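Local coordinates for protein interleukin-2 receptor subunit beta (Mus musculus, PDB 6DG5) that probably binds interleukin-2 as the beta subunit of its cell-surface receptor, contributing to receptor-mediated endocytosis and to transmission of the mitogenic signal, at residues 144-149 with 177-182; 111-116 with 197-202; 28-33 with 83-88; 15-20 with 59-64. One frame throughout, in Å; residues are numbered along the deposited sequence.

Contact 1. Residues 144-149 with 177-182; sequences ARRRLL and TSYEVQ
R145 and R147 face Q182 and E180 as hydrogen-bonded antiparallel pairs, while R146 and V181 form the non-hydrogen-bonded pair between them. The strand axes approach to 4.7 Å at 155°, and R145 N donates to Q182 O at 2.9 Å. One face carries two arginine grips. The R145 CG lies between backbone N and carbonyl carbon (chi1 57°), and from there the extended chain runs alongside Q182. R145 NE and NH2 both reach Q182 OE1, at 3.1 and 2.8 Å, with the guanidinium and amide almost coplanar. R147 repeats the side-on approach as a salt bridge: NE and NH2 meet E180 OE1 at 3.0 and 2.9 Å. That oxygen lies in the guanidinium plane, yet the carboxylate is turned 47° from it, so both nitrogens arrive from one side of the carboxylate. R146, on the face of V181, brings CD 3.8 Å from Y179 CD2; L148 CD1 also reaches this ring. Outside the pair, W198 and W153 make cation-pi contacts with R145 and R147, respectively. This interleaving of strand arginines with tryptophans, one of them from the WSXWS motif, is the ladder characteristic of the membrane-proximal fibronectin type III domain in type I cytokine receptors.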
# COMPACT_ATOMS: atom_id res chain seq x y z
N ALA B 144 4.31 -11.98 16.67
CA ALA B 144 4.02 -12.12 18.09
C ALA B 144 4.72 -13.35 18.65
O ALA B 144 4.99 -14.31 17.92
CB ALA B 144 2.51 -12.20 18.36
N ARG B 145 5.01 -13.33 19.94
CA ARG B 145 5.60 -14.48 20.62
C ARG B 145 4.84 -14.77 21.90
O ARG B 145 4.59 -13.87 22.70
CB ARG B 145 7.10 -14.27 20.90
CG ARG B 145 7.46 -13.05 21.74
CD ARG B 145 8.97 -13.00 21.92
NE ARG B 145 9.41 -11.86 22.72
CZ ARG B 145 10.69 -11.62 23.02
NH1 ARG B 145 11.64 -12.42 22.57
NH2 ARG B 145 11.01 -10.57 23.75
N ARG B 146 4.48 -16.04 22.08
CA ARG B 146 3.72 -16.51 23.23
C ARG B 146 4.63 -17.33 24.13
O ARG B 146 5.28 -18.27 23.66
CB ARG B 146 2.52 -17.35 22.78
CG ARG B 146 1.73 -17.98 23.91
CD ARG B 146 1.03 -19.26 23.45
NE ARG B 146 1.95 -20.38 23.36
CZ ARG B 146 2.44 -20.86 22.21
NH1 ARG B 146 2.10 -20.31 21.06
NH2 ARG B 146 3.28 -21.88 22.23
N ARG B 147 4.70 -16.97 25.41
CA ARG B 147 5.54 -17.69 26.35
C ARG B 147 4.72 -18.11 27.57
O ARG B 147 3.74 -17.46 27.93
CB ARG B 147 6.75 -16.86 26.80
CG ARG B 147 6.52 -15.94 28.00
CD ARG B 147 7.85 -15.48 28.58
NE ARG B 147 7.68 -14.49 29.65
CZ ARG B 147 8.68 -13.99 30.37
NH1 ARG B 147 9.92 -14.39 30.13
NH2 ARG B 147 8.44 -13.10 31.32
N LEU B 148 5.14 -19.21 28.18
CA LEU B 148 4.54 -19.67 29.42
C LEU B 148 5.08 -18.85 30.58
O LEU B 148 6.25 -18.42 30.57
CB LEU B 148 4.86 -21.15 29.63
CG LEU B 148 3.74 -22.11 30.02
CD1 LEU B 148 2.70 -22.17 28.93
CD2 LEU B 148 4.30 -23.49 30.31
N LEU B 149 4.24 -18.60 31.58
CA LEU B 149 4.68 -17.81 32.72
C LEU B 149 5.78 -18.54 33.49
O LEU B 149 5.61 -19.70 33.88
CB LEU B 149 3.50 -17.50 33.66
CG LEU B 149 2.93 -16.09 33.54
CD1 LEU B 149 2.26 -15.68 34.84
CD2 LEU B 149 4.00 -15.09 33.15
N THR B 177 -3.98 -21.95 32.59
CA THR B 177 -2.56 -21.74 32.38
C THR B 177 -2.33 -20.28 32.00
O THR B 177 -3.10 -19.70 31.22
CB THR B 177 -2.03 -22.66 31.28
OG1 THR B 177 -2.25 -24.03 31.65
CG2 THR B 177 -0.54 -22.44 31.06
N SER B 178 -1.28 -19.69 32.55
CA SER B 178 -0.97 -18.27 32.36
C SER B 178 0.08 -18.10 31.28
O SER B 178 1.12 -18.76 31.30
CB SER B 178 -0.49 -17.65 33.67
OG SER B 178 -1.47 -17.76 34.69
N TYR B 179 -0.19 -17.19 30.34
CA TYR B 179 0.70 -16.91 29.22
C TYR B 179 1.06 -15.43 29.20
O TYR B 179 0.40 -14.60 29.83
CB TYR B 179 0.06 -17.30 27.88
CG TYR B 179 -0.40 -18.73 27.78
CD1 TYR B 179 -1.66 -19.12 28.23
CD2 TYR B 179 0.41 -19.70 27.20
CE1 TYR B 179 -2.09 -20.42 28.12
CE2 TYR B 179 -0.01 -21.01 27.09
CZ TYR B 179 -1.26 -21.37 27.56
OH TYR B 179 -1.67 -22.67 27.45
N GLU B 180 2.11 -15.12 28.44
CA GLU B 180 2.56 -13.75 28.21
C GLU B 180 2.85 -13.58 26.73
O GLU B 180 3.44 -14.47 26.11
CB GLU B 180 3.80 -13.42 29.06
CG GLU B 180 3.80 -12.02 29.67
CD GLU B 180 4.90 -11.84 30.70
OE1 GLU B 180 5.56 -12.84 31.06
OE2 GLU B 180 5.11 -10.69 31.16
N VAL B 181 2.44 -12.45 26.17
CA VAL B 181 2.49 -12.23 24.72
C VAL B 181 3.05 -10.85 24.42
O VAL B 181 2.68 -9.86 25.06
CB VAL B 181 1.09 -12.40 24.09
CG1 VAL B 181 1.04 -11.76 22.72
CG2 VAL B 181 0.73 -13.87 23.99
N GLN B 182 3.96 -10.79 23.45
CA GLN B 182 4.48 -9.55 22.91
C GLN B 182 4.34 -9.56 21.40
O GLN B 182 4.46 -10.60 20.76
CB GLN B 182 5.96 -9.34 23.27
CG GLN B 182 6.23 -9.09 24.74
CD GLN B 182 7.69 -8.78 25.01
OE1 GLN B 182 8.57 -9.61 24.75
NE2 GLN B 182 7.96 -7.59 25.52

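Contact 2. Residues 111-116 with 197-202; sequences HSLQVL and PWSQPL. With MAN (alpha-D-mannopyranose), chain E; NAG (2-acetamido-2-deoxy-beta-D-glucopyranose), chain D; FUC (alpha-L-fucopyranose), chain C.
The WSXWS motif of the fibronectin type III domain ends at S199, which meets L113 on the first strand of that domain. Just beyond the motif the chain leads into strand 202-205, whose first residue, L202, supplies most of the remaining contact. The touching parts run only 27° apart in direction, but no hydrogen bond joins them; the evidence is for apolar side-chain packing. L113 spreads its methyls over the motif's end and the residues after it: CD1 lies 3.4 Å from S199 OG, and CD2 lies 3.9 Å from L202 CB. The two leucines cross obliquely. L202 CG stands anti to its backbone N (chi1 172°), which sends its two methyls towards residues 113-115, with CD1 3.7 Å from L113 O and CD2 3.7 Å from V115 CG2. Although S199 OG borders L113, its polar partner is the backbone N of V183, and S199 O accepts from Q182 NE2, so the serine is tied to strand 178-187 while its side chain helps cover L113. L113 and V115 also touch W127 and C123 of the adjacent strand 123-128. Sugars border the motif: a fucose places C4 3.5 Å from P197 CG, and a mannose hydroxyl, O4, donates to W198 O at 2.7 Å.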
# COMPACT_ATOMS: atom_id res chain seq x y z
N HIS B 111 0.79 -1.13 20.71
CA HIS B 111 0.25 -0.80 22.01
C HIS B 111 -1.19 -1.27 22.10
O HIS B 111 -1.72 -1.89 21.17
CB HIS B 111 0.36 0.70 22.28
CG HIS B 111 -0.34 1.55 21.26
ND1 HIS B 111 -1.68 1.86 21.34
CD2 HIS B 111 0.12 2.14 20.13
CE1 HIS B 111 -2.02 2.61 20.32
NE2 HIS B 111 -0.95 2.80 19.57
N SER B 112 -1.82 -0.99 23.24
CA SER B 112 -3.23 -1.31 23.47
C SER B 112 -3.51 -2.80 23.29
O SER B 112 -4.54 -3.19 22.73
CB SER B 112 -4.15 -0.48 22.57
OG SER B 112 -4.13 0.89 22.93
N LEU B 113 -2.60 -3.63 23.77
CA LEU B 113 -2.83 -5.07 23.75
C LEU B 113 -3.91 -5.43 24.76
O LEU B 113 -3.89 -4.97 25.90
CB LEU B 113 -1.54 -5.83 24.07
CG LEU B 113 -0.77 -6.42 22.89
CD1 LEU B 113 0.12 -5.38 22.25
CD2 LEU B 113 0.03 -7.64 23.32
N GLN B 114 -4.86 -6.25 24.33
CA GLN B 114 -5.93 -6.69 25.22
C GLN B 114 -6.56 -7.96 24.67
O GLN B 114 -6.42 -8.29 23.49
CB GLN B 114 -6.99 -5.61 25.41
CG GLN B 114 -7.84 -5.34 24.18
CD GLN B 114 -9.05 -4.49 24.50
OE1 GLN B 114 -9.48 -4.41 25.65
NE2 GLN B 114 -9.60 -3.84 23.49
N VAL B 115 -7.26 -8.66 25.55
CA VAL B 115 -7.94 -9.91 25.21
C VAL B 115 -9.42 -9.61 25.01
O VAL B 115 -10.09 -9.11 25.92
CB VAL B 115 -7.74 -10.97 26.31
CG1 VAL B 115 -8.49 -12.24 25.95
CG2 VAL B 115 -6.26 -11.25 26.52
N LEU B 116 -9.92 -9.92 23.82
CA LEU B 116 -11.34 -9.73 23.53
C LEU B 116 -12.16 -10.96 23.90
O LEU B 116 -13.28 -10.82 24.42
CB LEU B 116 -11.54 -9.40 22.05
CG LEU B 116 -11.04 -8.03 21.58
CD1 LEU B 116 -11.45 -7.78 20.14
CD2 LEU B 116 -11.56 -6.93 22.49
N PRO B 197 10.41 -2.60 18.30
CA PRO B 197 10.56 -3.26 19.60
C PRO B 197 9.29 -4.01 19.99
O PRO B 197 8.19 -3.71 19.52
CB PRO B 197 10.85 -2.10 20.56
CG PRO B 197 11.41 -1.04 19.70
CD PRO B 197 10.68 -1.15 18.39
N TRP B 198 9.47 -5.00 20.86
CA TRP B 198 8.34 -5.79 21.32
C TRP B 198 7.39 -4.94 22.14
O TRP B 198 7.81 -4.05 22.88
CB TRP B 198 8.83 -6.98 22.14
CG TRP B 198 9.52 -8.03 21.33
CD1 TRP B 198 10.86 -8.26 21.27
CD2 TRP B 198 8.90 -8.98 20.46
NE1 TRP B 198 11.12 -9.31 20.42
CE2 TRP B 198 9.93 -9.77 19.91
CE3 TRP B 198 7.58 -9.25 20.10
CZ2 TRP B 198 9.68 -10.81 19.01
CZ3 TRP B 198 7.33 -10.28 19.21
CH2 TRP B 198 8.38 -11.05 18.68
N SER B 199 6.10 -5.22 22.01
CA SER B 199 5.08 -4.50 22.75
C SER B 199 5.19 -4.81 24.24
O SER B 199 5.82 -5.79 24.65
CB SER B 199 3.69 -4.87 22.25
OG SER B 199 3.42 -6.24 22.46
N GLN B 200 4.57 -3.96 25.05
CA GLN B 200 4.47 -4.24 26.48
C GLN B 200 3.75 -5.57 26.67
O GLN B 200 2.62 -5.73 26.18
CB GLN B 200 3.73 -3.13 27.22
CG GLN B 200 4.63 -2.06 27.80
CD GLN B 200 3.88 -1.10 28.71
OE1 GLN B 200 3.08 -1.51 29.54
NE2 GLN B 200 4.14 0.20 28.54
N PRO B 201 4.37 -6.55 27.33
CA PRO B 201 3.78 -7.89 27.39
C PRO B 201 2.41 -7.90 28.05
O PRO B 201 2.13 -7.14 28.98
CB PRO B 201 4.80 -8.70 28.20
CG PRO B 201 5.61 -7.67 28.93
CD PRO B 201 5.66 -6.48 28.03
N LEU B 202 1.54 -8.77 27.53
CA LEU B 202 0.18 -8.94 28.03
C LEU B 202 0.07 -10.31 28.68
O LEU B 202 0.26 -11.33 28.02
CB LEU B 202 -0.83 -8.81 26.89
CG LEU B 202 -2.28 -9.15 27.20
CD1 LEU B 202 -2.97 -7.98 27.88
CD2 LEU B 202 -3.02 -9.56 25.94
C1 MAN E . 9.11 -1.57 28.40
C2 MAN E . 9.06 -3.10 28.69
C3 MAN E . 9.55 -3.88 27.48
C4 MAN E . 8.78 -3.48 26.22
C5 MAN E . 8.89 -1.97 25.99
C6 MAN E . 8.03 -1.49 24.82
O2 MAN E . 7.72 -3.55 28.92
O3 MAN E . 9.46 -5.29 27.69
O4 MAN E . 9.31 -4.16 25.09
O5 MAN E . 8.45 -1.25 27.17
O6 MAN E . 8.35 -0.13 24.55
C1 NAG D . -10.58 -11.60 16.82
C2 NAG D . -11.52 -12.24 15.79
C3 NAG D . -11.60 -11.38 14.52
C4 NAG D . -11.91 -9.92 14.86
C5 NAG D . -10.94 -9.42 15.93
C6 NAG D . -11.25 -8.02 16.41
C7 NAG D . -11.94 -14.57 15.12
C8 NAG D . -11.32 -15.90 14.81
N2 NAG D . -11.09 -13.59 15.46
O3 NAG D . -12.61 -11.90 13.67
O4 NAG D . -11.77 -9.11 13.70
O5 NAG D . -10.99 -10.27 17.08
O6 NAG D . -12.54 -7.94 17.00
O7 NAG D . -13.15 -14.39 15.07
C1 FUC C . 12.37 4.99 19.22
C2 FUC C . 11.73 4.61 17.86
C3 FUC C . 11.38 3.12 17.78
C4 FUC C . 11.29 2.46 19.17
C5 FUC C . 12.62 2.67 19.94
C6 FUC C . 12.47 2.55 21.45
O2 FUC C . 12.54 4.99 16.75
O3 FUC C . 10.13 2.95 17.13
O4 FUC C . 10.18 2.95 19.92
O5 FUC C . 13.23 3.96 19.68

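Contact 3. Residues 28-33 with 83-88; sequences LNVTTC and VVCWEE
C33 and C85 turn their side chains to the same face of the sheet and join through a disulfide, SG to SG 2.0 Å. Each sulfur stands anti to its own carbonyl carbon (chi1 -65° and -67°); from one face the similarly turned arms meet, and the positive chi3 of 107° gives the bridge right-handed twist. The cysteines occupy an antiparallel non-hydrogen-bonded pair with CA atoms 4.0 Å apart. V30 comes in beside this bridge with its two methyls spread: CG2 touches C85 CB at 3.7 Å, while CG1 meets E87 CG at 3.8 Å. The W86 carbonyl lies between these two contacts, next to V30 CB. T32 meets W86 chiefly through backbone, W86 N donating to T32 O at 3.0 Å; T32 CG2 only approaches W86 CB. The indole itself leads away and packs edge-to-face with W91, and W22 of strand 17-23 lies against both cysteines. Together the covalent bridge and the neighbouring backbone bond tie the start of strand 33-39 to the end of strand 79-86 in the N-terminal domain. In an extracellular receptor, such a crosslink fixes this register covalently, whereas V30 adds non-covalent contact beside it.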
# COMPACT_ATOMS: atom_id res chain seq x y z
N LEU B 28 40.23 12.65 26.93
CA LEU B 28 39.99 12.35 25.52
C LEU B 28 38.51 12.50 25.16
O LEU B 28 38.17 13.10 24.15
CB LEU B 28 40.47 10.93 25.19
N ASN B 29 37.64 11.95 26.01
CA ASN B 29 36.20 12.03 25.81
C ASN B 29 35.68 13.30 26.45
O ASN B 29 35.80 13.49 27.67
CB ASN B 29 35.51 10.80 26.40
CG ASN B 29 34.04 10.72 26.05
OD1 ASN B 29 33.62 11.18 24.98
ND2 ASN B 29 33.25 10.14 26.94
N VAL B 30 35.08 14.18 25.64
CA VAL B 30 34.66 15.50 26.11
C VAL B 30 33.28 15.43 26.74
O VAL B 30 32.65 14.37 26.77
CB VAL B 30 34.69 16.52 24.96
CG1 VAL B 30 36.13 16.87 24.60
CG2 VAL B 30 33.96 15.98 23.75
N THR B 31 32.80 16.57 27.23
CA THR B 31 31.61 16.59 28.08
C THR B 31 30.32 16.51 27.27
O THR B 31 29.42 15.74 27.60
CB THR B 31 31.61 17.84 28.96
OG1 THR B 31 31.88 18.99 28.15
CG2 THR B 31 32.66 17.72 30.05
N THR B 32 30.21 17.31 26.21
CA THR B 32 28.96 17.45 25.47
C THR B 32 29.18 17.14 23.99
O THR B 32 30.20 17.52 23.41
CB THR B 32 28.37 18.86 25.66
OG1 THR B 32 27.25 18.80 26.54
CG2 THR B 32 27.94 19.47 24.33
N CYS B 33 28.21 16.44 23.40
CA CYS B 33 28.19 16.14 21.98
C CYS B 33 26.76 16.27 21.46
O CYS B 33 25.81 15.93 22.17
CB CYS B 33 28.71 14.73 21.68
SG CYS B 33 30.45 14.42 22.06
N VAL B 83 27.77 14.61 13.72
CA VAL B 83 28.01 14.53 15.15
C VAL B 83 29.12 15.52 15.49
O VAL B 83 30.24 15.41 14.97
CB VAL B 83 28.39 13.12 15.60
CG1 VAL B 83 28.59 13.08 17.11
CG2 VAL B 83 27.32 12.13 15.18
N VAL B 84 28.80 16.50 16.34
CA VAL B 84 29.75 17.52 16.75
C VAL B 84 29.91 17.44 18.27
O VAL B 84 28.94 17.24 18.99
CB VAL B 84 29.30 18.93 16.32
CG1 VAL B 84 29.43 19.08 14.82
CG2 VAL B 84 27.87 19.18 16.76
N CYS B 85 31.15 17.59 18.73
CA CYS B 85 31.47 17.53 20.15
C CYS B 85 32.22 18.79 20.55
O CYS B 85 33.17 19.19 19.87
CB CYS B 85 32.29 16.29 20.49
SG CYS B 85 31.42 14.71 20.29
N TRP B 86 31.81 19.39 21.66
CA TRP B 86 32.43 20.62 22.14
C TRP B 86 33.77 20.32 22.79
O TRP B 86 33.85 19.49 23.71
CB TRP B 86 31.50 21.33 23.13
CG TRP B 86 31.94 22.71 23.50
CD1 TRP B 86 32.77 23.06 24.52
CD2 TRP B 86 31.57 23.93 22.85
NE1 TRP B 86 32.95 24.42 24.55
CE2 TRP B 86 32.22 24.98 23.53
CE3 TRP B 86 30.76 24.24 21.75
CZ2 TRP B 86 32.07 26.31 23.15
CZ3 TRP B 86 30.62 25.56 21.38
CH2 TRP B 86 31.27 26.58 22.08
N GLU B 87 34.82 20.98 22.32
CA GLU B 87 36.16 20.79 22.88
C GLU B 87 36.70 22.10 23.43
O GLU B 87 35.93 23.00 23.77
CB GLU B 87 37.10 20.22 21.82
CG GLU B 87 36.75 18.80 21.38
CD GLU B 87 37.54 18.34 20.17
OE1 GLU B 87 38.54 19.00 19.83
OE2 GLU B 87 37.15 17.32 19.56
N GLU B 88 38.03 22.21 23.52
CA GLU B 88 38.63 23.41 24.10
C GLU B 88 38.41 24.62 23.20
O GLU B 88 38.14 25.72 23.69
CB GLU B 88 40.12 23.19 24.35

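Contact 4. Residues 15-20 with 59-64; sequences RANVSC and ACNLIL. With NAG (2-acetamido-2-deoxy-beta-D-glucopyranose), chain F; NAG (2-acetamido-2-deoxy-beta-D-glucopyranose), chain G.
V18 and L62 form a hydrogen-bonded pair in the antiparallel sheet of the N-terminal receptor domain, where strands 17-20 and 59-63 run at 163° with axes 4.7 Å apart. Their side chains rise on the same face, CB to CB 4.2 Å. The strand pairing also sets L62 CB 3.5 Å from V18 O. L64 fills the next hollow: its CD1 packs 4.0 Å from V18 CG2 while CB rests against the backbone of A16. C20 and C60 follow on this face but do not bond each other; they make disulfides to C10 and C48, respectively. V18 N and L62 N each donate to the other residue's carbonyl, which fixes the register under these knobs. The opposite face, with N17, S19, N61 and I63, is lined by carbohydrate. N17 ND2 is covalently linked to C1 of an N-acetylglucosamine, whose C5 comes 3.2 Å from N61 OD1 and whose acetyl methyl C8 comes within 3.9 Å of I63 CG1. S19 CB borders O6 of the same sugar at 3.4 Å. The next sugar continues the cover: N61 ND2 donates to its acetyl oxygen O7 at 3.0 Å, at 160° at the hydrogen.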
# COMPACT_ATOMS: atom_id res chain seq x y z
N ARG B 15 7.30 8.81 10.66
CA ARG B 15 6.49 10.01 10.80
C ARG B 15 7.35 11.24 11.00
O ARG B 15 7.72 11.91 10.03
CB ARG B 15 5.49 9.86 11.95
CG ARG B 15 4.20 9.15 11.57
CD ARG B 15 3.72 9.57 10.19
NE ARG B 15 2.27 9.51 10.05
CZ ARG B 15 1.62 9.63 8.90
NH1 ARG B 15 2.29 9.81 7.77
NH2 ARG B 15 0.29 9.56 8.87
N ALA B 16 7.69 11.55 12.26
CA ALA B 16 8.44 12.77 12.54
C ALA B 16 9.54 12.58 13.58
O ALA B 16 9.96 13.56 14.21
CB ALA B 16 7.50 13.89 12.99
N ASN B 17 10.03 11.36 13.77
CA ASN B 17 11.00 11.05 14.81
C ASN B 17 12.16 10.28 14.21
O ASN B 17 11.96 9.25 13.56
CB ASN B 17 10.34 10.25 15.95
CG ASN B 17 11.24 10.07 17.17
OD1 ASN B 17 12.47 10.16 17.09
ND2 ASN B 17 10.62 9.81 18.31
N VAL B 18 13.37 10.80 14.41
CA VAL B 18 14.60 10.13 14.02
C VAL B 18 15.45 10.01 15.27
O VAL B 18 15.75 11.01 15.94
CB VAL B 18 15.35 10.90 12.92
CG1 VAL B 18 16.64 10.19 12.56
CG2 VAL B 18 14.46 11.06 11.68
N SER B 19 15.85 8.78 15.59
CA SER B 19 16.63 8.49 16.79
C SER B 19 17.97 7.91 16.39
O SER B 19 18.03 6.93 15.63
CB SER B 19 15.88 7.53 17.72
OG SER B 19 16.56 7.39 18.96
N CYS B 20 19.05 8.49 16.91
CA CYS B 20 20.41 8.07 16.59
C CYS B 20 21.12 7.59 17.84
O CYS B 20 20.93 8.16 18.93
CB CYS B 20 21.21 9.22 15.95
SG CYS B 20 20.62 9.77 14.34
N ALA B 59 22.39 8.20 23.00
CA ALA B 59 21.19 8.33 22.19
C ALA B 59 20.79 9.79 22.02
O ALA B 59 21.14 10.66 22.82
CB ALA B 59 20.03 7.54 22.79
N CYS B 60 20.02 10.04 20.96
CA CYS B 60 19.55 11.37 20.59
C CYS B 60 18.20 11.22 19.91
O CYS B 60 17.95 10.22 19.23
CB CYS B 60 20.54 12.06 19.65
SG CYS B 60 20.88 13.81 19.98
N ASN B 61 17.34 12.22 20.09
CA ASN B 61 15.99 12.18 19.53
C ASN B 61 15.73 13.46 18.75
O ASN B 61 15.58 14.54 19.34
CB ASN B 61 14.95 11.99 20.63
CG ASN B 61 14.96 10.59 21.19
OD1 ASN B 61 15.34 9.64 20.51
ND2 ASN B 61 14.54 10.45 22.44
N LEU B 62 15.68 13.34 17.42
CA LEU B 62 15.36 14.46 16.54
C LEU B 62 13.85 14.45 16.29
O LEU B 62 13.35 13.61 15.53
CB LEU B 62 16.14 14.37 15.24
CG LEU B 62 17.66 14.51 15.35
CD1 LEU B 62 18.36 13.71 14.26
CD2 LEU B 62 18.06 15.98 15.28
N ILE B 63 13.13 15.36 16.93
CA ILE B 63 11.69 15.49 16.73
C ILE B 63 11.47 16.46 15.58
O ILE B 63 11.70 17.67 15.71
CB ILE B 63 10.98 15.96 18.01
CG1 ILE B 63 11.09 14.90 19.10
CG2 ILE B 63 9.52 16.27 17.72
CD1 ILE B 63 12.23 15.12 20.07
N LEU B 64 11.03 15.94 14.44
CA LEU B 64 10.98 16.70 13.19
C LEU B 64 9.63 17.35 12.92
O LEU B 64 9.49 18.04 11.91
CB LEU B 64 11.33 15.79 12.01
CG LEU B 64 12.80 15.64 11.61
CD1 LEU B 64 13.56 14.82 12.63
CD2 LEU B 64 12.90 15.00 10.23
C1 NAG F . 11.29 9.59 19.56
C2 NAG F . 10.27 9.61 20.71
C3 NAG F . 10.88 9.09 22.01
C4 NAG F . 11.61 7.77 21.80
C5 NAG F . 12.62 7.94 20.68
C6 NAG F . 13.41 6.70 20.35
C7 NAG F . 8.59 11.39 20.43
C8 NAG F . 8.23 12.81 20.73
N2 NAG F . 9.76 10.96 20.90
O3 NAG F . 9.85 8.93 22.98
O4 NAG F . 12.28 7.42 23.01
O5 NAG F . 11.91 8.31 19.49
O6 NAG F . 13.10 6.21 19.05
O7 NAG F . 7.85 10.65 19.78
C1 NAG G . 12.14 6.03 23.39
C2 NAG G . 13.33 5.72 24.30
C3 NAG G . 13.27 4.27 24.78
C4 NAG G . 11.90 3.94 25.38
C5 NAG G . 10.79 4.35 24.41
C6 NAG G . 9.40 4.18 24.98
C7 NAG G . 15.20 7.16 23.65
C8 NAG G . 16.49 7.24 22.88
N2 NAG G . 14.58 5.97 23.62
O3 NAG G . 14.29 4.05 25.75
O4 NAG G . 11.84 2.54 25.62
O5 NAG G . 10.92 5.74 24.07
O6 NAG G . 9.06 5.24 25.86
O7 NAG G . 14.75 8.11 24.27

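Overall arrangement
Contacts 3 and 4 lie in the N-terminal domain and share one antiparallel sheet, their centres 21 Å apart and nearest atoms about 6 Å apart. Contacts 1 and 2 belong to the fibronectin type III domain, on the other side of the chain's centre, with centres 11 Å apart. These two touch directly: the backbones of V181 and L202 are probably hydrogen-bonded (V181 O to L202 N 2.9 Å), and Q182 O packs 3.3 Å from W198 CZ3. Contacts 1 and 3 lie farthest apart, 45 Å between centres. Contacts 2 and 4 approach to about 10 Å between nearest atoms, and the glycan rooted at N17 in contact 4 reaches across that interval to W198 in contact 2.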